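PDB 1N8V: chemosensory protein from Mamestra brassicae, which probably binds and carries small hydrophobic semiochemicals in insect chemosensation, and here holds the long-chain alcohol analogue bromo-dodecanol in an all-helical shell. Local coordinates for residues N19-L22 / L23-Y26; E83-A86 / K87-T91; E71-I74 / K75-E79. All coordinates share one frame; numbering follows the deposited sequence.

Interaction 1 of 3, residues N19-L22 / L23-Y26; sequences NKRL and LVAY. With BDD (bromo-dodecanol), chain C.
L22 and Y26 meet one turn apart in the first turns of helix 20-30, part of the all-helical chemosensory (OS-D) fold, where the capped start of the helix leads into the wall of a ligand pocket. Y26 can be followed outward. Its CB lies 4.0 Å from C9 of the bromo-dodecanol of chain C. CG is set anti to the carbonyl carbon (chi1 -72°), which swings the ring back beside L22 and lays one face against the ligand. C7 of the alkyl chain sits 3.7 Å above the ring plane, over its centre, while CE1 reaches on to C5. On the L22 side CD2 comes within 3.3 Å of L22 O, the same carbonyl that takes only a weak bond from Y26 N. A tyrosine suits this place because its broad flat face can cover several methylenes at once; I16 of helix 13-17 and I11 also touch it. Replacing the ring with an alanine here is likely to leave C5 and C7 of the ligand without their aromatic cover and open a gap in the pocket wall. L23 adds an aliphatic contact, CD1 to ligand C11. On the outer side the CG of K20 packs on CG2 of V24, leaving its ammonium to form a salt bridge with E77. The helix start is closed by N19, the N-cap, a residue whose short amide can fold back onto the first turn. Its OD1 accepts from L22 N at 3.3 Å, the donor standing 49° out of the carbonyl plane, and its backbone O takes L23 N at 3.0 Å.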
loop_
_atom_site.group_PDB
_atom_site.type_symbol
_atom_site.label_atom_id
_atom_site.label_comp_id
_atom_site.label_asym_id
_atom_site.label_seq_id
_atom_site.Cartn_x
_atom_site.Cartn_y
_atom_site.Cartn_z
ATOM N N ASN A 19 13.255 -5.030 -4.649
ATOM C CA ASN A 19 13.290 -6.473 -4.870
ATOM C C ASN A 19 11.919 -6.969 -5.287
ATOM O O ASN A 19 11.011 -7.080 -4.448
ATOM C CB ASN A 19 13.699 -7.161 -3.583
ATOM C CG ASN A 19 13.973 -8.626 -3.756
ATOM O OD1 ASN A 19 13.200 -9.353 -4.350
ATOM N ND2 ASN A 19 15.100 -9.079 -3.210
ATOM N N LYS A 20 11.780 -7.289 -6.560
ATOM C CA LYS A 20 10.500 -7.705 -7.123
ATOM C C LYS A 20 9.866 -8.884 -6.401
ATOM O O LYS A 20 8.653 -8.898 -6.186
ATOM C CB LYS A 20 10.667 -8.049 -8.600
ATOM C CG LYS A 20 9.356 -8.429 -9.274
ATOM C CD LYS A 20 8.685 -7.245 -9.877
ATOM C CE LYS A 20 9.446 -6.820 -11.130
ATOM N NZ LYS A 20 8.991 -5.518 -11.687
ATOM N N ARG A 21 10.670 -9.879 -6.035
ATOM C CA ARG A 21 10.134 -11.032 -5.318
ATOM C C ARG A 21 9.500 -10.608 -3.984
ATOM O O ARG A 21 8.435 -11.105 -3.613
ATOM C CB ARG A 21 11.210 -12.095 -5.079
ATOM C CG ARG A 21 11.854 -12.630 -6.351
ATOM C CD ARG A 21 11.062 -13.732 -7.062
ATOM N NE ARG A 21 9.861 -13.277 -7.754
ATOM C CZ ARG A 21 9.813 -12.492 -8.833
ATOM N NH1 ARG A 21 8.638 -12.172 -9.366
ATOM N NH2 ARG A 21 10.926 -12.025 -9.393
ATOM N N LEU A 22 10.134 -9.692 -3.262
ATOM C CA LEU A 22 9.595 -9.263 -1.974
ATOM C C LEU A 22 8.329 -8.436 -2.184
ATOM O O LEU A 22 7.329 -8.604 -1.490
ATOM C CB LEU A 22 10.625 -8.446 -1.211
ATOM C CG LEU A 22 11.983 -9.068 -0.845
ATOM C CD1 LEU A 22 12.824 -8.115 -0.015
ATOM C CD2 LEU A 22 11.752 -10.344 -0.128
ATOM N N LEU A 23 8.359 -7.543 -3.159
ATOM C CA LEU A 23 7.209 -6.699 -3.434
ATOM C C LEU A 23 5.985 -7.536 -3.870
ATOM O O LEU A 23 4.859 -7.343 -3.369
ATOM C CB LEU A 23 7.610 -5.664 -4.483
ATOM C CG LEU A 23 6.493 -4.769 -4.998
ATOM C CD1 LEU A 23 5.784 -4.009 -3.868
ATOM C CD2 LEU A 23 7.045 -3.806 -6.072
ATOM N N VAL A 24 6.198 -8.488 -4.791
ATOM C CA VAL A 24 5.090 -9.302 -5.294
ATOM C C VAL A 24 4.440 -10.147 -4.199
ATOM O O VAL A 24 3.238 -10.367 -4.215
ATOM C CB VAL A 24 5.531 -10.183 -6.501
ATOM C CG1 VAL A 24 4.531 -11.297 -6.799
ATOM C CG2 VAL A 24 5.774 -9.310 -7.726
ATOM N N ALA A 25 5.223 -10.603 -3.233
ATOM C CA ALA A 25 4.650 -11.359 -2.131
ATOM C C ALA A 25 3.630 -10.501 -1.384
ATOM O O ALA A 25 2.559 -10.999 -1.039
ATOM C CB ALA A 25 5.721 -11.840 -1.179
ATOM N N TYR A 26 3.948 -9.222 -1.115
ATOM C CA TYR A 26 2.992 -8.360 -0.430
ATOM C C TYR A 26 1.799 -8.036 -1.331
ATOM O O TYR A 26 0.649 -8.061 -0.898
ATOM C CB TYR A 26 3.637 -7.043 0.015
ATOM C CG TYR A 26 4.584 -7.161 1.160
ATOM C CD1 TYR A 26 4.112 -7.410 2.440
ATOM C CD2 TYR A 26 5.942 -7.004 0.986
ATOM C CE1 TYR A 26 5.011 -7.502 3.521
ATOM C CE2 TYR A 26 6.828 -7.109 2.029
ATOM C CZ TYR A 26 6.360 -7.346 3.296
ATOM O OH TYR A 26 7.265 -7.448 4.351
HETATM O O1 BDD C . 5.019 1.086 7.987
HETATM C C1 BDD C . 5.248 -0.213 7.462
HETATM C C2 BDD C . 4.145 -1.160 7.928
HETATM C C3 BDD C . 3.633 -2.010 6.773
HETATM C C4 BDD C . 4.493 -3.245 6.548
HETATM C C5 BDD C . 4.183 -3.869 5.190
HETATM C C6 BDD C . 4.996 -3.226 4.064
HETATM C C7 BDD C . 4.481 -3.603 2.676
HETATM C C8 BDD C . 4.912 -2.595 1.609
HETATM C C9 BDD C . 4.604 -3.115 0.209
HETATM C C10 BDD C . 3.152 -2.878 -0.186
HETATM C C11 BDD C . 2.865 -3.289 -1.618
HETATM C C12 BDD C . 1.431 -2.967 -2.033
HETATM BR BR BDD C . 0.390 -4.082 -1.471
#

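Interaction 2 of 3, residues E83-A86 / K87-T91; sequences ELTA and KYDPT. With BDD (bromo-dodecanol), chain E.
T85 and D89, one turn apart, hold the hydroxyl of the bromo-dodecanol of chain E between them, and polar bonds carry this contact. The ligand O1 donates to D89 OD2 over 2.8 Å. It also lies 2.7 Å from T85 OG1, a hydrogen bond whose proton is not settled, since a water is equally close to that hydroxyl. This water donates to D89 O, bridging the two residues a second time. A chi1 of -168° turns OG1 of T85 away from the backbone N, beside the carbonyl carbon, where it meets the alcohol. The aspartate is itself positioned by N93 N on OD1 and W94 N on OD2, so a short carboxylate suits a place serving both chain and ligand. Farther off, Y88 OH bonds V30 O and the K87 ammonium pairs with E32.

Backbone bonds mark the C-terminal end of helix 78-88, which lines the ligand pocket of this all-helical fold. Y88 N reaches L84 O in a nearly straight bond of 171°, whereas D89 N, already leaving helical geometry, bends to 139° on T85 O at 2.8 Å. P90, lacking an amide hydrogen, fits just beyond.

Looser contacts pair carbon with backbone oxygens. The Y88 ring has L84 O at its edge, in plane, 3.8 Å from CD2; CB of P90 rests 3.6 Å from A86 O, and CB of K87 lies 3.4 Å from E83 O.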
loop_
_atom_site.group_PDB
_atom_site.type_symbol
_atom_site.label_atom_id
_atom_site.label_comp_id
_atom_site.label_asym_id
_atom_site.label_seq_id
_atom_site.Cartn_x
_atom_site.Cartn_y
_atom_site.Cartn_z
ATOM N N GLU A 83 -4.531 -2.464 -10.365
ATOM C CA GLU A 83 -5.341 -3.502 -9.762
ATOM C C GLU A 83 -5.616 -3.192 -8.311
ATOM O O GLU A 83 -6.716 -3.480 -7.807
ATOM C CB GLU A 83 -4.735 -4.909 -9.928
ATOM C CG GLU A 83 -3.468 -5.183 -9.160
ATOM C CD GLU A 83 -2.927 -6.563 -9.451
ATOM O OE1 GLU A 83 -3.721 -7.394 -9.952
ATOM O OE2 GLU A 83 -1.746 -6.820 -9.187
ATOM N N LEU A 84 -4.658 -2.571 -7.614
ATOM C CA LEU A 84 -4.861 -2.241 -6.205
ATOM C C LEU A 84 -5.888 -1.131 -6.016
ATOM O O LEU A 84 -6.773 -1.219 -5.182
ATOM C CB LEU A 84 -3.530 -1.841 -5.556
ATOM C CG LEU A 84 -2.575 -2.977 -5.237
ATOM C CD1 LEU A 84 -1.204 -2.424 -4.902
ATOM C CD2 LEU A 84 -3.082 -3.779 -4.077
ATOM N N THR A 85 -5.748 -0.050 -6.774
ATOM C CA THR A 85 -6.713 1.053 -6.632
ATOM C C THR A 85 -8.125 0.601 -7.076
ATOM O O THR A 85 -9.119 0.978 -6.468
ATOM C CB THR A 85 -6.207 2.335 -7.306
ATOM O OG1 THR A 85 -7.033 3.459 -6.919
ATOM C CG2 THR A 85 -6.244 2.237 -8.828
ATOM N N ALA A 86 -8.214 -0.242 -8.098
ATOM C CA ALA A 86 -9.513 -0.750 -8.519
ATOM C C ALA A 86 -10.184 -1.622 -7.453
ATOM O O ALA A 86 -11.406 -1.557 -7.282
ATOM C CB ALA A 86 -9.426 -1.508 -9.850
ATOM N N LYS A 87 -9.407 -2.450 -6.758
ATOM C CA LYS A 87 -9.977 -3.331 -5.755
ATOM C C LYS A 87 -10.353 -2.585 -4.476
ATOM O O LYS A 87 -11.455 -2.749 -3.937
ATOM C CB LYS A 87 -9.003 -4.480 -5.429
ATOM C CG LYS A 87 -9.473 -5.373 -4.262
ATOM C CD LYS A 87 -8.579 -6.591 -4.099
ATOM C CE LYS A 87 -8.862 -7.332 -2.794
ATOM N NZ LYS A 87 -10.174 -8.022 -2.816
ATOM N N TYR A 88 -9.415 -1.795 -3.957
ATOM C CA TYR A 88 -9.611 -1.126 -2.660
ATOM C C TYR A 88 -10.253 0.265 -2.724
ATOM O O TYR A 88 -10.763 0.750 -1.724
ATOM C CB TYR A 88 -8.264 -1.059 -1.916
ATOM C CG TYR A 88 -7.881 -2.404 -1.313
ATOM C CD1 TYR A 88 -8.345 -2.773 -0.067
ATOM C CD2 TYR A 88 -7.069 -3.299 -1.994
ATOM C CE1 TYR A 88 -8.020 -3.997 0.485
ATOM C CE2 TYR A 88 -6.741 -4.520 -1.464
ATOM C CZ TYR A 88 -7.209 -4.863 -0.210
ATOM O OH TYR A 88 -6.888 -6.086 0.371
ATOM N N ASP A 89 -10.218 0.911 -3.883
ATOM C CA ASP A 89 -10.802 2.255 -4.031
ATOM C C ASP A 89 -11.643 2.297 -5.309
ATOM O O ASP A 89 -11.381 3.102 -6.187
ATOM C CB ASP A 89 -9.664 3.276 -4.062
ATOM C CG ASP A 89 -10.112 4.713 -3.915
ATOM O OD1 ASP A 89 -11.307 4.999 -3.604
ATOM O OD2 ASP A 89 -9.277 5.638 -4.122
ATOM N N PRO A 90 -12.670 1.446 -5.399
ATOM C CA PRO A 90 -13.454 1.318 -6.636
ATOM C C PRO A 90 -14.186 2.585 -7.043
ATOM O O PRO A 90 -14.480 2.717 -8.237
ATOM C CB PRO A 90 -14.448 0.185 -6.297
ATOM C CG PRO A 90 -14.556 0.232 -4.850
ATOM C CD PRO A 90 -13.142 0.496 -4.375
ATOM N N THR A 91 -14.482 3.493 -6.124
ATOM C CA THR A 91 -15.141 4.737 -6.532
ATOM C C THR A 91 -14.112 5.836 -6.809
ATOM O O THR A 91 -14.490 6.988 -7.103
ATOM C CB THR A 91 -16.165 5.236 -5.486
ATOM O OG1 THR A 91 -15.498 5.627 -4.291
ATOM C CG2 THR A 91 -17.157 4.134 -5.102
HETATM O O1 BDD E . -6.673 4.885 -4.679
HETATM C C1 BDD E . -5.920 4.570 -3.506
HETATM C C2 BDD E . -5.364 3.143 -3.589
HETATM C C3 BDD E . -4.365 2.909 -2.458
HETATM C C4 BDD E . -3.674 1.544 -2.523
HETATM C C5 BDD E . -2.218 1.657 -2.055
HETATM C C6 BDD E . -1.850 0.664 -0.967
HETATM C C7 BDD E . -0.390 0.805 -0.526
HETATM C C8 BDD E . -0.257 0.925 0.976
HETATM C C9 BDD E . 1.179 0.734 1.444
HETATM C C10 BDD E . 1.299 0.863 2.965
HETATM C C11 BDD E . 2.665 1.331 3.476
HETATM C C12 BDD E . 2.638 2.016 4.881
HETATM BR BR BDD E . 4.001 1.591 5.635
HETATM O O HOH W 1 -9.497 3.899 -8.058
#

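Interaction 3 of 3, residues E71-I74 / K75-E79; sequences EHLI and KNEIE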
loop_
_atom_site.group_PDB
_atom_site.type_symbol
_atom_site.label_atom_id
_atom_site.label_comp_id
_atom_site.label_asym_id
_atom_site.label_seq_id
_atom_site.Cartn_x
_atom_site.Cartn_y
_atom_site.Cartn_z
ATOM N N GLU A 71 3.823 6.090 -4.851
ATOM C CA GLU A 71 4.552 6.787 -5.915
ATOM C C GLU A 71 5.372 5.784 -6.732
ATOM O O GLU A 71 5.422 5.860 -7.975
ATOM C CB GLU A 71 5.476 7.875 -5.343
ATOM C CG GLU A 71 6.147 8.673 -6.459
ATOM C CD GLU A 71 7.272 9.578 -6.006
ATOM O OE1 GLU A 71 7.798 9.369 -4.900
ATOM O OE2 GLU A 71 7.654 10.468 -6.803
ATOM N N HIS A 72 6.035 4.839 -6.066
ATOM C CA HIS A 72 6.809 3.825 -6.769
ATOM C C HIS A 72 5.929 3.000 -7.707
ATOM O O HIS A 72 6.299 2.724 -8.845
ATOM C CB HIS A 72 7.500 2.872 -5.779
ATOM C CG HIS A 72 8.276 1.789 -6.461
ATOM N ND1 HIS A 72 7.787 0.525 -6.720
ATOM C CD2 HIS A 72 9.517 1.826 -6.999
ATOM C CE1 HIS A 72 8.701 -0.170 -7.381
ATOM N NE2 HIS A 72 9.767 0.592 -7.543
ATOM N N LEU A 73 4.762 2.574 -7.226
ATOM C CA LEU A 73 3.868 1.774 -8.069
ATOM C C LEU A 73 3.353 2.549 -9.263
ATOM O O LEU A 73 3.343 2.037 -10.381
ATOM C CB LEU A 73 2.693 1.237 -7.252
ATOM C CG LEU A 73 3.040 0.315 -6.077
ATOM C CD1 LEU A 73 1.760 -0.010 -5.300
ATOM C CD2 LEU A 73 3.763 -0.954 -6.553
ATOM N N ILE A 74 2.916 3.789 -9.043
ATOM C CA ILE A 74 2.396 4.612 -10.125
ATOM C C ILE A 74 3.440 4.850 -11.206
ATOM O O ILE A 74 3.113 4.841 -12.403
ATOM C CB ILE A 74 1.874 5.954 -9.563
ATOM C CG1 ILE A 74 0.623 5.740 -8.711
ATOM C CG2 ILE A 74 1.620 6.941 -10.709
ATOM C CD1 ILE A 74 0.163 6.973 -7.972
ATOM N N LYS A 75 4.694 5.039 -10.805
ATOM C CA LYS A 75 5.763 5.279 -11.777
ATOM C C LYS A 75 6.322 4.006 -12.426
ATOM O O LYS A 75 6.552 3.974 -13.636
ATOM C CB LYS A 75 6.918 6.014 -11.121
ATOM C CG LYS A 75 6.591 7.401 -10.681
ATOM C CD LYS A 75 7.847 8.074 -10.174
ATOM C CE LYS A 75 7.633 9.497 -9.826
ATOM N NZ LYS A 75 6.978 10.211 -10.958
ATOM N N ASN A 76 6.533 2.954 -11.637
ATOM C CA ASN A 76 7.254 1.763 -12.085
ATOM C C ASN A 76 6.497 0.441 -12.184
ATOM O O ASN A 76 7.000 -0.530 -12.732
ATOM C CB ASN A 76 8.460 1.569 -11.167
ATOM C CG ASN A 76 9.324 2.825 -11.072
ATOM O OD1 ASN A 76 9.834 3.292 -12.088
ATOM N ND2 ASN A 76 9.487 3.375 -9.866
ATOM N N GLU A 77 5.295 0.377 -11.625
ATOM C CA GLU A 77 4.505 -0.855 -11.636
ATOM C C GLU A 77 3.054 -0.506 -11.871
ATOM O O GLU A 77 2.177 -0.782 -11.053
ATOM C CB GLU A 77 4.654 -1.643 -10.327
ATOM C CG GLU A 77 6.073 -2.122 -10.016
ATOM C CD GLU A 77 6.562 -3.228 -10.930
ATOM O OE1 GLU A 77 5.798 -3.715 -11.795
ATOM O OE2 GLU A 77 7.750 -3.622 -10.783
ATOM N N ILE A 78 2.804 0.091 -13.027
ATOM C CA ILE A 78 1.472 0.593 -13.355
ATOM C C ILE A 78 0.359 -0.450 -13.234
ATOM O O ILE A 78 -0.696 -0.159 -12.703
ATOM C CB ILE A 78 1.493 1.185 -14.761
ATOM C CG1 ILE A 78 2.483 2.356 -14.819
ATOM C CG2 ILE A 78 0.086 1.611 -15.182
ATOM C CD1 ILE A 78 2.715 2.881 -16.217
ATOM N N GLU A 79 0.596 -1.666 -13.708
ATOM C CA GLU A 79 -0.401 -2.719 -13.629
ATOM C C GLU A 79 -0.760 -3.058 -12.174
ATOM O O GLU A 79 -1.918 -3.316 -11.864
ATOM C CB GLU A 79 0.114 -3.970 -14.350
ATOM C CG GLU A 79 0.438 -3.785 -15.819
ATOM C CD GLU A 79 1.782 -3.121 -16.083
ATOM O OE1 GLU A 79 2.701 -3.131 -15.212
ATOM O OE2 GLU A 79 1.929 -2.574 -17.197
#
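H72 and N76 cross at about a right angle on the last turn of helix 60-76, where the chain breaks at E77 and starts again as helix 78-88: a helix-to-helix corner of the all-helical chemosensory fold. The imidazole ring and the amide are turned 52° against each other, and CB of N76 stands over one face of the ring, 4.2 Å from its centroid and offset toward the rim, a CH-pi contact. With chi1 of H72 at 178° the ring swings to the side of the carbonyl carbon, the direction in which the next turn lies. Asparagine, short and tolerant of the end of a helix, fits against that face, and its N bonds to H72 O at 2.8 Å.

E71 and K75 are turned differently: they lie side by side and point the same way. The aliphatic run of the lysine is laid along the glutamate, its CE 3.2 Å from E71 OE2 and also close to CG. The opposite charges probably attract weakly, but E71 OE2 and K75 NZ, 4.2 Å apart, form no salt bridge; the ammonium bends off at chi4 (-51°) and bonds the carbonyl of A102 in helix 95-102. A long, flexible lysine can serve both neighbours.

L73 and E77 cross obliquely, CD2 meeting CB at 3.9 Å. Leucine suits the buried side, where it also touches W81 and L84, while the glutamate carries its carboxylate away from 71-74 to a salt bridge with K20. E77 is at once the first residue past one helix and the N-cap of the next. Its amide still bonds L73 O, and after the turn CG1 of I78 settles 3.5 Å from I74 O.

Overall arrangement
Interactions 1 and 3 are joined directly: K20 NZ and E77 OE2 form a salt bridge, its modelled 2.4 Å doubtfully short, tying the start of helix 20-30 to the corner between helices 60-76 and 78-88, and L23 CD2 packs on the H72 ring. Interactions 2 and 3 share helix 78-88, with centres about 14 Å apart; L84 CD1 meets L73 CD1 at 3.8 Å. Interactions 1 and 2 do not touch, their nearest atoms being about 7 Å apart, yet each lines a pocket for a different bromo-dodecanol: 19-26 flanks the alkyl chain of one, 83-91 grips the hydroxyl of another. Interaction 3 reaches the ligands through the side chain of L73, about 4 Å from a bound bromo-dodecanol.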